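Local coordinates for putative mandelate racemase/muconate lactonizing enzyme (Bordetella bronchiseptica, PDB 3DDM), which is of unknown function but belongs to the mandelate racemase/muconate lactonizing enzyme family, whose members pair an enolase-like N-terminal domain with a C-terminal barrel domain, at residues 350-353 with 359-362; 290-295 with 320-325; 335-338 with 344-347; 161-166 with 193-198; 8-13 with 122-127. The protein carries 1 engineered substitution. One frame throughout, in Å; residues are numbered along the deposited sequence.

How the contacts relate
Four of the five contacts belong to the C-terminal barrel domain; contact 5 joins the first modelled residues to helix 110-131 of the N-terminal domain. Along the sequence, contacts 5, 4, 2, 3 and 1 follow in series. Contacts 1 and 3, with centres about 11 Å apart, touch through L352, which packs on V337 and R345. Contact 2 reaches contact 1 through L362 and contact 3 through L323 and L335, so helix 313-325 connects these three. Contact 4 touches none of the others, though its nearest atoms come within about 5 Å of contact 3; its centre lies about 43 Å from that of contact 5, on the opposite side of the chain's centre.

Contact 1 (350-353 with 359-362)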
loop_
_atom_site.group_PDB
_atom_site.type_symbol
_atom_site.label_atom_id
_atom_site.label_comp_id
_atom_site.label_asym_id
_atom_site.label_seq_id
_atom_site.Cartn_x
_atom_site.Cartn_y
_atom_site.Cartn_z
ATOM N N PRO A 350 2.151 20.439 -24.022
ATOM C CA PRO A 350 2.299 21.582 -24.927
ATOM C C PRO A 350 2.372 22.942 -24.255
ATOM O O PRO A 350 2.844 23.909 -24.856
ATOM C CB PRO A 350 1.093 21.454 -25.865
ATOM C CG PRO A 350 0.127 20.590 -25.116
ATOM C CD PRO A 350 1.022 19.593 -24.437
ATOM N N ALA A 351 1.915 23.031 -23.013
ATOM C CA ALA A 351 1.964 24.306 -22.309
ATOM C C ALA A 351 3.414 24.753 -22.158
ATOM O O ALA A 351 3.709 25.944 -22.051
ATOM C CB ALA A 351 1.304 24.181 -20.936
ATOM N N LEU A 352 4.324 23.792 -22.155
ATOM C CA LEU A 352 5.734 24.117 -22.001
ATOM C C LEU A 352 6.302 24.889 -23.177
ATOM O O LEU A 352 7.261 25.642 -23.012
ATOM C CB LEU A 352 6.549 22.845 -21.754
ATOM C CG LEU A 352 6.445 22.347 -20.311
ATOM C CD1 LEU A 352 7.267 21.073 -20.111
ATOM C CD2 LEU A 352 6.929 23.451 -19.388
ATOM N N ALA A 353 5.705 24.713 -24.353
ATOM C CA ALA A 353 6.162 25.409 -25.554
ATOM C C ALA A 353 5.903 26.922 -25.466
ATOM O O ALA A 353 6.367 27.693 -26.312
ATOM C CB ALA A 353 5.491 24.819 -26.791
ATOM N N ARG A 359 7.639 31.545 -17.152
ATOM C CA ARG A 359 6.190 31.374 -17.024
ATOM C C ARG A 359 5.541 30.734 -18.235
ATOM O O ARG A 359 6.041 30.827 -19.347
ATOM C CB ARG A 359 5.505 32.713 -16.760
ATOM C CG ARG A 359 5.964 33.399 -15.492
ATOM C CD ARG A 359 5.238 34.702 -15.299
ATOM N NE ARG A 359 5.841 35.504 -14.242
ATOM C CZ ARG A 359 5.484 36.756 -13.961
ATOM N NH1 ARG A 359 6.086 37.423 -12.978
ATOM N NH2 ARG A 359 4.520 37.342 -14.667
ATOM N N ILE A 360 4.421 30.071 -18.010
ATOM C CA ILE A 360 3.708 29.436 -19.097
ATOM C C ILE A 360 2.243 29.849 -19.021
ATOM O O ILE A 360 1.780 30.327 -17.984
ATOM C CB ILE A 360 3.810 27.890 -19.016
ATOM C CG1 ILE A 360 3.088 27.378 -17.765
ATOM C CG2 ILE A 360 5.277 27.465 -18.987
ATOM C CD1 ILE A 360 3.054 25.867 -17.639
ATOM N N THR A 361 1.532 29.698 -20.133
ATOM C CA THR A 361 0.115 30.010 -20.186
ATOM C C THR A 361 -0.596 28.808 -20.791
ATOM O O THR A 361 -0.147 28.227 -21.785
ATOM C CB THR A 361 -0.165 31.261 -21.019
ATOM O OG1 THR A 361 0.466 31.135 -22.293
ATOM C CG2 THR A 361 0.371 32.493 -20.317
ATOM N N LEU A 362 -1.704 28.432 -20.168
ATOM C CA LEU A 362 -2.480 27.278 -20.586
ATOM C C LEU A 362 -3.361 27.461 -21.823
ATOM O O LEU A 362 -3.740 26.475 -22.471
ATOM C CB LEU A 362 -3.327 26.802 -19.403
ATOM C CG LEU A 362 -2.492 26.526 -18.148
ATOM C CD1 LEU A 362 -3.385 25.970 -17.059
ATOM C CD2 LEU A 362 -1.362 25.536 -18.479
#
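A351 presents its single methyl group to the ends of two longer side chains that reach it from different places along the opposite segment. Its CB lies 3.9 Å from L362 CD2 and 4.1 Å from I360 CD1, and is thus held by two branch tips. I360 starts out facing 350-353, and with chi1 at 66° its CG1 branch carries CD1 to the alanine while CG2 leaves in another direction. That second branch passes close to the A351 carbonyl and approaches L352, whose CD2 is 4.4 Å from I360 CG2. L362 behaves differently: its CA–CB bond leads away from 350-353, and only the returning tip, CD2, makes the contact.

The polar backbone is served from outside the pair. T354 OG1 bonds to A351 O and accepts T361 N, joining the segments indirectly, while A351 N reaches Q317 OE1 on helix 313-325. I360 also packs on I147 and V149, and L362 on A320, H321 and A324. A short 3-10 turn is thereby laid against 359-361, a short antiparallel strand added, beyond its two parallel partners, to 146-154, the first strand of the TIM-type barrel of the enolase superfamily.

Contact 2 (290-295 with 320-325)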
loop_
_atom_site.group_PDB
_atom_site.type_symbol
_atom_site.label_atom_id
_atom_site.label_comp_id
_atom_site.label_asym_id
_atom_site.label_seq_id
_atom_site.Cartn_x
_atom_site.Cartn_y
_atom_site.Cartn_z
ATOM N N GLY A 290 -10.582 16.259 -4.994
ATOM C CA GLY A 290 -9.972 16.324 -3.681
ATOM C C GLY A 290 -9.017 17.487 -3.453
ATOM O O GLY A 290 -9.086 18.158 -2.422
ATOM N N CYS A 291 -8.147 17.757 -4.420
ATOM C CA CYS A 291 -7.151 18.809 -4.256
ATOM C C CYS A 291 -7.581 20.263 -4.401
ATOM O O CYS A 291 -6.946 21.140 -3.814
ATOM C CB CYS A 291 -5.961 18.533 -5.179
ATOM S SG CYS A 291 -5.085 16.981 -4.813
ATOM N N LEU A 292 -8.626 20.542 -5.176
ATOM C CA LEU A 292 -9.062 21.930 -5.324
ATOM C C LEU A 292 -9.411 22.495 -3.944
ATOM O O LEU A 292 -8.880 23.541 -3.539
ATOM C CB LEU A 292 -10.270 22.036 -6.264
ATOM C CG LEU A 292 -10.847 23.447 -6.515
ATOM C CD1 LEU A 292 -9.753 24.384 -7.056
ATOM C CD2 LEU A 292 -12.036 23.350 -7.506
ATOM N N PRO A 293 -10.297 21.799 -3.193
ATOM C CA PRO A 293 -10.682 22.268 -1.858
ATOM C C PRO A 293 -9.471 22.505 -0.964
ATOM O O PRO A 293 -9.345 23.572 -0.362
ATOM C CB PRO A 293 -11.565 21.147 -1.341
ATOM C CG PRO A 293 -12.207 20.629 -2.586
ATOM C CD PRO A 293 -11.056 20.585 -3.551
ATOM N N VAL A 294 -8.565 21.533 -0.884
ATOM C CA VAL A 294 -7.398 21.715 -0.032
ATOM C C VAL A 294 -6.460 22.815 -0.524
ATOM O O VAL A 294 -5.861 23.529 0.289
ATOM C CB VAL A 294 -6.613 20.362 0.192
ATOM C CG1 VAL A 294 -6.987 19.357 -0.867
ATOM C CG2 VAL A 294 -5.105 20.600 0.198
ATOM N N ALA A 295 -6.336 22.973 -1.837
ATOM C CA ALA A 295 -5.456 24.016 -2.365
ATOM C C ALA A 295 -6.064 25.390 -2.079
ATOM O O ALA A 295 -5.354 26.339 -1.719
ATOM C CB ALA A 295 -5.238 23.836 -3.866
ATOM N N ALA A 320 -0.881 22.100 -13.819
ATOM C CA ALA A 320 -0.795 23.484 -14.267
ATOM C C ALA A 320 -2.192 24.112 -14.210
ATOM O O ALA A 320 -2.360 25.263 -13.804
ATOM C CB ALA A 320 -0.242 23.545 -15.682
ATOM N N HIS A 321 -3.198 23.344 -14.603
ATOM C CA HIS A 321 -4.548 23.865 -14.570
ATOM C C HIS A 321 -5.027 24.156 -13.161
ATOM O O HIS A 321 -5.644 25.199 -12.913
ATOM C CB HIS A 321 -5.484 22.900 -15.269
ATOM C CG HIS A 321 -5.416 23.003 -16.756
ATOM N ND1 HIS A 321 -6.140 23.937 -17.464
ATOM C CD2 HIS A 321 -4.641 22.359 -17.659
ATOM C CE1 HIS A 321 -5.811 23.864 -18.742
ATOM N NE2 HIS A 321 -4.904 22.915 -18.886
ATOM N N LEU A 322 -4.736 23.250 -12.230
ATOM C CA LEU A 322 -5.157 23.471 -10.862
ATOM C C LEU A 322 -4.488 24.724 -10.308
ATOM O O LEU A 322 -5.155 25.567 -9.721
ATOM C CB LEU A 322 -4.838 22.258 -9.984
ATOM C CG LEU A 322 -5.332 22.411 -8.538
ATOM C CD1 LEU A 322 -6.742 22.984 -8.534
ATOM C CD2 LEU A 322 -5.305 21.084 -7.843
ATOM N N LEU A 323 -3.179 24.859 -10.509
ATOM C CA LEU A 323 -2.463 26.037 -10.022
ATOM C C LEU A 323 -3.016 27.332 -10.611
ATOM O O LEU A 323 -3.016 28.373 -9.956
ATOM C CB LEU A 323 -0.969 25.947 -10.346
ATOM C CG LEU A 323 -0.165 27.189 -9.924
ATOM C CD1 LEU A 323 -0.332 27.452 -8.424
ATOM C CD2 LEU A 323 1.298 26.992 -10.280
ATOM N N ALA A 324 -3.476 27.274 -11.854
ATOM C CA ALA A 324 -4.025 28.461 -12.495
ATOM C C ALA A 324 -5.354 28.806 -11.821
ATOM O O ALA A 324 -5.674 29.978 -11.613
ATOM C CB ALA A 324 -4.225 28.214 -13.997
ATOM N N ALA A 325 -6.117 27.775 -11.467
ATOM C CA ALA A 325 -7.399 27.975 -10.806
ATOM C C ALA A 325 -7.220 28.473 -9.367
ATOM O O ALA A 325 -8.107 29.125 -8.823
ATOM C CB ALA A 325 -8.210 26.674 -10.829
#
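L322 spreads its two methyl groups over two consecutive residues of the facing helix, one branch to C291 and the other to L292. Its CD2 meets C291 CB at 3.7 Å, and its CD1 meets L292 CD1 at 3.6 Å. The torsions account for this fork. In L322, CG stands opposite the backbone N (chi1 -177°), extending the side chain from helix 313-325 toward helix 287-300, and chi2 near 44° then parts the two methyls so that each finds its own partner.

L292 shares nearly the same conformation, but it needs it for a different reason. Its CA–CB bond runs past helix 313-325 without facing it, and the extended chain brings CD1 round to L322; the two leucines cross obliquely. C291 points at the other helix, yet it is the CB that does the touching. SG, beside its own backbone N, turns off away from L322. A295 and A325, one from each helix, face the interface with small methyls a little beyond close contact, and Y305 of the intervening strand 304-309 packs on both A295 and L322.

P293 has no N–H to give to the preceding turn, and helix 287-300 kinks there, just after the two residues that meet L322. Across the helices the chemistry is purely apolar: the contact contributes no directional bond, and what it offers these two neighbouring barrel helices is the burial and fit of methyl groups.

Contact 3 (335-338 with 344-347). Engineered in segment 335-338: G336 (natural residue Glu).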
loop_
_atom_site.group_PDB
_atom_site.type_symbol
_atom_site.label_atom_id
_atom_site.label_comp_id
_atom_site.label_asym_id
_atom_site.label_seq_id
_atom_site.Cartn_x
_atom_site.Cartn_y
_atom_site.Cartn_z
ATOM N N LEU A 335 4.600 25.984 -10.181
ATOM C CA LEU A 335 4.433 24.600 -10.599
ATOM C C LEU A 335 5.819 24.050 -10.892
ATOM O O LEU A 335 6.583 24.654 -11.646
ATOM C CB LEU A 335 3.543 24.547 -11.842
ATOM C CG LEU A 335 3.142 23.223 -12.512
ATOM C CD1 LEU A 335 4.099 22.907 -13.621
ATOM C CD2 LEU A 335 3.083 22.103 -11.495
ATOM N N GLY A 336 6.152 22.919 -10.269
ATOM C CA GLY A 336 7.456 22.308 -10.462
ATOM C C GLY A 336 7.471 21.351 -11.632
ATOM O O GLY A 336 6.585 20.509 -11.772
ATOM N N VAL A 337 8.483 21.481 -12.478
ATOM C CA VAL A 337 8.615 20.630 -13.650
ATOM C C VAL A 337 9.910 19.835 -13.536
ATOM O O VAL A 337 10.960 20.397 -13.192
ATOM C CB VAL A 337 8.650 21.482 -14.950
ATOM C CG1 VAL A 337 8.627 20.583 -16.176
ATOM C CG2 VAL A 337 7.472 22.445 -14.970
ATOM N N ASP A 338 9.827 18.532 -13.811
ATOM C CA ASP A 338 10.987 17.638 -13.760
ATOM C C ASP A 338 12.149 18.229 -14.564
ATOM O O ASP A 338 12.001 18.541 -15.743
ATOM C CB ASP A 338 10.615 16.277 -14.350
ATOM C CG ASP A 338 11.576 15.176 -13.940
ATOM O OD1 ASP A 338 12.765 15.471 -13.677
ATOM O OD2 ASP A 338 11.132 14.008 -13.893
ATOM N N LEU A 344 8.088 11.179 -22.171
ATOM C CA LEU A 344 6.738 10.902 -21.694
ATOM C C LEU A 344 6.104 12.169 -21.142
ATOM O O LEU A 344 4.873 12.307 -21.141
ATOM C CB LEU A 344 6.745 9.787 -20.651
ATOM C CG LEU A 344 7.086 8.407 -21.220
ATOM C CD1 LEU A 344 6.828 7.337 -20.168
ATOM C CD2 LEU A 344 6.238 8.133 -22.447
ATOM N N ARG A 345 6.945 13.099 -20.686
ATOM C CA ARG A 345 6.458 14.386 -20.196
ATOM C C ARG A 345 6.402 15.411 -21.334
ATOM O O ARG A 345 5.391 16.084 -21.519
ATOM C CB ARG A 345 7.358 14.956 -19.111
ATOM C CG ARG A 345 6.905 16.342 -18.643
ATOM C CD ARG A 345 8.056 17.322 -18.599
ATOM N NE ARG A 345 9.224 16.677 -18.027
ATOM C CZ ARG A 345 10.475 16.997 -18.323
ATOM N NH1 ARG A 345 10.735 17.975 -19.192
ATOM N NH2 ARG A 345 11.463 16.308 -17.781
ATOM N N SER A 346 7.488 15.523 -22.093
ATOM C CA SER A 346 7.572 16.487 -23.185
ATOM C C SER A 346 6.592 16.268 -24.327
ATOM O O SER A 346 6.088 17.232 -24.910
ATOM C CB SER A 346 8.986 16.514 -23.753
ATOM O OG SER A 346 9.921 16.859 -22.748
ATOM N N LEU A 347 6.324 15.012 -24.656
ATOM C CA LEU A 347 5.418 14.718 -25.750
ATOM C C LEU A 347 3.960 14.942 -25.342
ATOM O O LEU A 347 3.064 14.903 -26.179
ATOM C CB LEU A 347 5.632 13.270 -26.233
ATOM C CG LEU A 347 7.023 12.936 -26.821
ATOM C CD1 LEU A 347 7.202 11.447 -26.976
ATOM C CD2 LEU A 347 7.217 13.618 -28.157
#
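R345 lays one face of its guanidinium under the backbone carbonyl of D338, whose O stands 3.0 Å above the plane and is displaced toward the rim of the group. The oxygen is 3.4 Å from R345 CZ. Although it also lies near NH2, the approach from above gives the N–H groups a poor angle, and the pair is electrostatic contact at most. V337 CG1 comes to the guanidinium obliquely and makes its real contact lower down, 4.1 Å from R345 CD. The carboxylate of D338 is tilted 36° from the guanidinium plane and does not form a salt bridge with it: D338 OD1 and R345 NH2 are 4.4 Å apart, and the position of NH2 is itself doubtful.

D338 is the last residue of strand 334-338, the eighth parallel strand of the barrel, which pairs with both 304-309 and 146-154. Its carboxylate is used there for other partners: OD2 makes a salt bridge with R38, and OD1 accepts the N–H of N340. In enolase-superfamily barrels this end of the strands faces the active site. G336, an engineered residue that is Glu in the natural sequence, keeps regular backbone bonds to P307 and Y309.

R345 gets to the strand from the short helix 343-346 by a bent route. CG first extends opposite the backbone N (chi1 177°), then bends at chi2 and chi3 (-43°) turn the chain aside, setting the guanidinium beside D338 and leaving the aliphatic part across V337 at about a right angle. L352 packs on R345 as well.

Contact 4 (161-166 with 193-198); sequences DVVARK and RELLGA
Directly after L195 and L196, the two leucines that meet V163, G197 N is gripped by two carbonyls: R193 O at 2.9 Å and, more weakly, E194 O at 3.1 Å. These bonds finish helix 182-196, and G197 then leaves helical geometry with a positive phi of 103°. The two leucines are thus carried by the last turn of their helix.

Across the contact everything is apolar and centres on one methyl. V163 CG1 lies 3.7 Å from L196 CD2 and 4.2 Å from L195 CD2. With chi1 at 163°, this branch extends from helix 159-169 toward the other helix, whereas CG2 is swung back beside its own backbone N. L195 is directed toward helix 159-169, and it and V163 slide past each other in opposite directions. The CB of L196 faces neither toward nor away from 161-166, and the side chain comes in at a slant with its CD2 end. L195 lies at the solvent side, V163 on the buried side.

K166 NZ forms a salt bridge with E169 of its own helix and bonds to the carbonyl of A339, just after strand 334-338. Beneath the pair runs the barrel wall: V163 packs on I154 of strand 146-154, and L196 on F174 of strand 174-177. Helix 159-169 links these two adjacent parallel strands in a beta-alpha-beta crossover, and helix 182-196 is the next in the outer ring.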
loop_
_atom_site.group_PDB
_atom_site.type_symbol
_atom_site.label_atom_id
_atom_site.label_comp_id
_atom_site.label_asym_id
_atom_site.label_seq_id
_atom_site.Cartn_x
_atom_site.Cartn_y
_atom_site.Cartn_z
ATOM N N ASP A 161 25.906 23.117 -13.258
ATOM C CA ASP A 161 25.830 22.760 -14.671
ATOM C C ASP A 161 24.407 22.651 -15.199
ATOM O O ASP A 161 24.065 23.291 -16.192
ATOM C CB ASP A 161 26.550 21.443 -14.941
ATOM C CG ASP A 161 28.057 21.573 -14.845
ATOM O OD1 ASP A 161 28.570 22.702 -15.040
ATOM O OD2 ASP A 161 28.729 20.546 -14.592
ATOM N N VAL A 162 23.570 21.844 -14.553
ATOM C CA VAL A 162 22.202 21.708 -15.029
ATOM C C VAL A 162 21.396 22.975 -14.750
ATOM O O VAL A 162 20.479 23.304 -15.497
ATOM C CB VAL A 162 21.481 20.465 -14.420
ATOM C CG1 VAL A 162 22.476 19.559 -13.753
ATOM C CG2 VAL A 162 20.396 20.896 -13.469
ATOM N N VAL A 163 21.731 23.694 -13.683
ATOM C CA VAL A 163 21.015 24.934 -13.387
ATOM C C VAL A 163 21.276 25.919 -14.523
ATOM O O VAL A 163 20.395 26.662 -14.932
ATOM C CB VAL A 163 21.485 25.576 -12.062
ATOM C CG1 VAL A 163 21.043 27.036 -12.006
ATOM C CG2 VAL A 163 20.912 24.805 -10.880
ATOM N N ALA A 164 22.498 25.924 -15.031
ATOM C CA ALA A 164 22.829 26.815 -16.128
ATOM C C ALA A 164 21.978 26.413 -17.337
ATOM O O ALA A 164 21.324 27.246 -17.975
ATOM C CB ALA A 164 24.315 26.703 -16.460
ATOM N N ARG A 165 21.977 25.114 -17.617
ATOM C CA ARG A 165 21.240 24.548 -18.736
ATOM C C ARG A 165 19.744 24.854 -18.668
ATOM O O ARG A 165 19.149 25.253 -19.668
ATOM C CB ARG A 165 21.463 23.036 -18.772
ATOM C CG ARG A 165 21.188 22.396 -20.114
ATOM C CD ARG A 165 21.339 20.888 -20.054
ATOM N NE ARG A 165 20.163 20.244 -19.473
ATOM C CZ ARG A 165 20.185 19.478 -18.384
ATOM N NH1 ARG A 165 21.329 19.256 -17.747
ATOM N NH2 ARG A 165 19.060 18.924 -17.938
ATOM N N LYS A 166 19.143 24.677 -17.492
ATOM C CA LYS A 166 17.714 24.924 -17.324
ATOM C C LYS A 166 17.395 26.412 -17.380
ATOM O O LYS A 166 16.292 26.820 -17.766
ATOM C CB LYS A 166 17.227 24.344 -15.997
ATOM C CG LYS A 166 17.619 22.892 -15.765
ATOM C CD LYS A 166 17.247 21.988 -16.926
ATOM C CE LYS A 166 15.743 21.869 -17.084
ATOM N NZ LYS A 166 15.425 20.917 -18.180
ATOM N N ARG A 193 23.480 29.579 -5.294
ATOM C CA ARG A 193 22.915 30.871 -4.921
ATOM C C ARG A 193 23.789 31.978 -5.485
ATOM O O ARG A 193 23.287 32.990 -5.974
ATOM C CB ARG A 193 22.819 31.012 -3.401
ATOM C CG ARG A 193 22.505 32.435 -2.933
ATOM C CD ARG A 193 21.306 33.028 -3.661
ATOM N NE ARG A 193 20.042 32.442 -3.231
ATOM C CZ ARG A 193 18.907 32.538 -3.915
ATOM N NH1 ARG A 193 18.886 33.197 -5.066
ATOM N NH2 ARG A 193 17.792 31.986 -3.452
ATOM N N GLU A 194 25.102 31.776 -5.405
ATOM C CA GLU A 194 26.066 32.736 -5.925
ATOM C C GLU A 194 25.825 32.908 -7.420
ATOM O O GLU A 194 25.629 34.020 -7.909
ATOM C CB GLU A 194 27.485 32.220 -5.711
ATOM C CG GLU A 194 27.967 32.248 -4.283
ATOM C CD GLU A 194 29.206 31.391 -4.087
ATOM O OE1 GLU A 194 30.024 31.316 -5.036
ATOM O OE2 GLU A 194 29.363 30.800 -2.988
ATOM N N LEU A 195 25.848 31.787 -8.134
ATOM C CA LEU A 195 25.636 31.765 -9.573
ATOM C C LEU A 195 24.366 32.531 -9.977
ATOM O O LEU A 195 24.416 33.435 -10.810
ATOM C CB LEU A 195 25.549 30.305 -10.051
ATOM C CG LEU A 195 25.371 30.004 -11.544
ATOM C CD1 LEU A 195 26.680 30.228 -12.274
ATOM C CD2 LEU A 195 24.922 28.570 -11.727
ATOM N N LEU A 196 23.238 32.174 -9.370
ATOM C CA LEU A 196 21.950 32.797 -9.674
ATOM C C LEU A 196 21.818 34.243 -9.230
ATOM O O LEU A 196 20.978 34.986 -9.743
ATOM C CB LEU A 196 20.824 31.987 -9.043
ATOM C CG LEU A 196 20.775 30.537 -9.499
ATOM C CD1 LEU A 196 19.855 29.749 -8.580
ATOM C CD2 LEU A 196 20.310 30.480 -10.944
ATOM N N GLY A 197 22.625 34.643 -8.262
ATOM C CA GLY A 197 22.543 36.010 -7.801
ATOM C C GLY A 197 21.813 36.167 -6.488
ATOM O O GLY A 197 22.409 35.999 -5.423
ATOM N N ALA A 198 20.526 36.483 -6.543
ATOM C CA ALA A 198 19.782 36.680 -5.310
ATOM C C ALA A 198 18.280 36.828 -5.501
ATOM O O ALA A 198 17.497 36.436 -4.635
ATOM C CB ALA A 198 20.325 37.894 -4.583
#

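Contact 5 (8-13 with 122-127)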
loop_
_atom_site.group_PDB
_atom_site.type_symbol
_atom_site.label_atom_id
_atom_site.label_comp_id
_atom_site.label_asym_id
_atom_site.label_seq_id
_atom_site.Cartn_x
_atom_site.Cartn_y
_atom_site.Cartn_z
ATOM N N ALA A 8 -24.901 18.492 -16.528
ATOM C CA ALA A 8 -24.924 17.205 -17.291
ATOM C C ALA A 8 -24.174 16.108 -16.527
ATOM O O ALA A 8 -22.941 16.110 -16.474
ATOM C CB ALA A 8 -24.296 17.409 -18.673
ATOM N N SER A 9 -24.927 15.170 -15.953
ATOM C CA SER A 9 -24.357 14.067 -15.179
ATOM C C SER A 9 -23.347 13.218 -15.958
ATOM O O SER A 9 -23.357 13.190 -17.192
ATOM C CB SER A 9 -25.473 13.157 -14.671
ATOM O OG SER A 9 -25.870 12.250 -15.682
ATOM N N ILE A 10 -22.487 12.521 -15.218
ATOM C CA ILE A 10 -21.463 11.663 -15.804
ATOM C C ILE A 10 -21.922 10.210 -15.775
ATOM O O ILE A 10 -22.404 9.733 -14.751
ATOM C CB ILE A 10 -20.142 11.722 -15.009
ATOM C CG1 ILE A 10 -19.831 13.159 -14.593
ATOM C CG2 ILE A 10 -19.007 11.143 -15.851
ATOM C CD1 ILE A 10 -19.558 14.076 -15.744
ATOM N N THR A 11 -21.762 9.502 -16.886
ATOM C CA THR A 11 -22.156 8.101 -16.935
ATOM C C THR A 11 -21.080 7.282 -17.631
ATOM O O THR A 11 -21.224 6.920 -18.796
ATOM C CB THR A 11 -23.493 7.906 -17.683
ATOM O OG1 THR A 11 -24.499 8.747 -17.099
ATOM C CG2 THR A 11 -23.949 6.447 -17.577
ATOM N N PRO A 12 -19.984 6.971 -16.913
ATOM C CA PRO A 12 -18.866 6.193 -17.452
ATOM C C PRO A 12 -19.371 4.935 -18.140
ATOM O O PRO A 12 -20.330 4.323 -17.675
ATOM C CB PRO A 12 -18.042 5.879 -16.211
ATOM C CG PRO A 12 -18.314 7.050 -15.325
ATOM C CD PRO A 12 -19.792 7.225 -15.475
ATOM N N ALA A 13 -18.727 4.548 -19.236
ATOM C CA ALA A 13 -19.135 3.364 -19.977
ATOM C C ALA A 13 -17.971 2.421 -20.238
ATOM O O ALA A 13 -18.124 1.200 -20.203
ATOM C CB ALA A 13 -19.764 3.774 -21.290
ATOM N N ILE A 122 -9.108 12.919 -12.512
ATOM C CA ILE A 122 -8.532 13.866 -13.455
ATOM C C ILE A 122 -9.190 13.684 -14.828
ATOM O O ILE A 122 -9.429 14.655 -15.539
ATOM C CB ILE A 122 -6.997 13.660 -13.587
ATOM C CG1 ILE A 122 -6.291 14.139 -12.315
ATOM C CG2 ILE A 122 -6.483 14.372 -14.822
ATOM C CD1 ILE A 122 -4.794 13.876 -12.300
ATOM N N ALA A 123 -9.493 12.442 -15.186
ATOM C CA ALA A 123 -10.118 12.151 -16.466
ATOM C C ALA A 123 -11.602 12.528 -16.499
ATOM O O ALA A 123 -12.106 12.993 -17.523
ATOM C CB ALA A 123 -9.944 10.668 -16.803
ATOM N N LEU A 124 -12.307 12.313 -15.388
ATOM C CA LEU A 124 -13.726 12.654 -15.324
ATOM C C LEU A 124 -13.902 14.174 -15.358
ATOM O O LEU A 124 -14.868 14.683 -15.942
ATOM C CB LEU A 124 -14.361 12.073 -14.060
ATOM C CG LEU A 124 -14.582 10.562 -14.096
ATOM C CD1 LEU A 124 -15.071 10.081 -12.746
ATOM C CD2 LEU A 124 -15.581 10.218 -15.186
ATOM N N CYS A 125 -12.975 14.895 -14.732
ATOM C CA CYS A 125 -13.031 16.353 -14.737
ATOM C C CYS A 125 -12.656 16.862 -16.127
ATOM O O CYS A 125 -13.231 17.831 -16.617
ATOM C CB CYS A 125 -12.071 16.943 -13.705
ATOM S SG CYS A 125 -12.609 16.736 -12.017
ATOM N N ASP A 126 -11.680 16.204 -16.746
ATOM C CA ASP A 126 -11.236 16.560 -18.087
ATOM C C ASP A 126 -12.437 16.354 -19.022
ATOM O O ASP A 126 -12.735 17.195 -19.870
ATOM C CB ASP A 126 -10.053 15.665 -18.489
ATOM C CG ASP A 126 -9.568 15.924 -19.900
ATOM O OD1 ASP A 126 -9.223 17.082 -20.221
ATOM O OD2 ASP A 126 -9.530 14.957 -20.689
ATOM N N LEU A 127 -13.133 15.238 -18.842
ATOM C CA LEU A 127 -14.313 14.929 -19.643
ATOM C C LEU A 127 -15.393 15.991 -19.452
ATOM O O LEU A 127 -15.982 16.475 -20.420
ATOM C CB LEU A 127 -14.870 13.559 -19.250
ATOM C CG LEU A 127 -16.271 13.163 -19.718
ATOM C CD1 LEU A 127 -16.401 13.354 -21.208
ATOM C CD2 LEU A 127 -16.537 11.706 -19.340
#
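I10 pushes its CG2 methyl into the groove between L124 and L127, two residues one turn apart on helix 110-131. The fit is closer on one flank: I10 CG2 is 3.6 Å from L124 CD2 and 4.3 Å from L127 CD2. The bump is made by the shorter branch of the isoleucine. CG2 stands opposite the backbone N, directed at the helix, while CG1 (chi1 -42°) is folded beside that N and carries the longer arm elsewhere.

L124 is a bump in its own right. Its CD2 projects from the helix and lies between I10 and P12, touching the proline ring at CG, 4.2 Å away, while T11 turns its CB away. The leucine approaches that ring at about a right angle, whereas it meets the isoleucine at a slant. I10 and L124 are thus each flanked by two residues of the other segment.

Other parts of the domain pack round L124. V45 of strand 37-46 packs on both P12 and L124, and P89 and A92 of helix 89-98 close on L124 from their own helix. Backbone bonds of I10 with F86 and of A13 with E46 fix the path of the segment. Among the first modelled residues, I10 and P12 tuck between the three-stranded antiparallel sheet and the helices, while their neighbours stay nearer the surface, within the alpha-plus-beta arrangement of the enolase-like N-terminal domain.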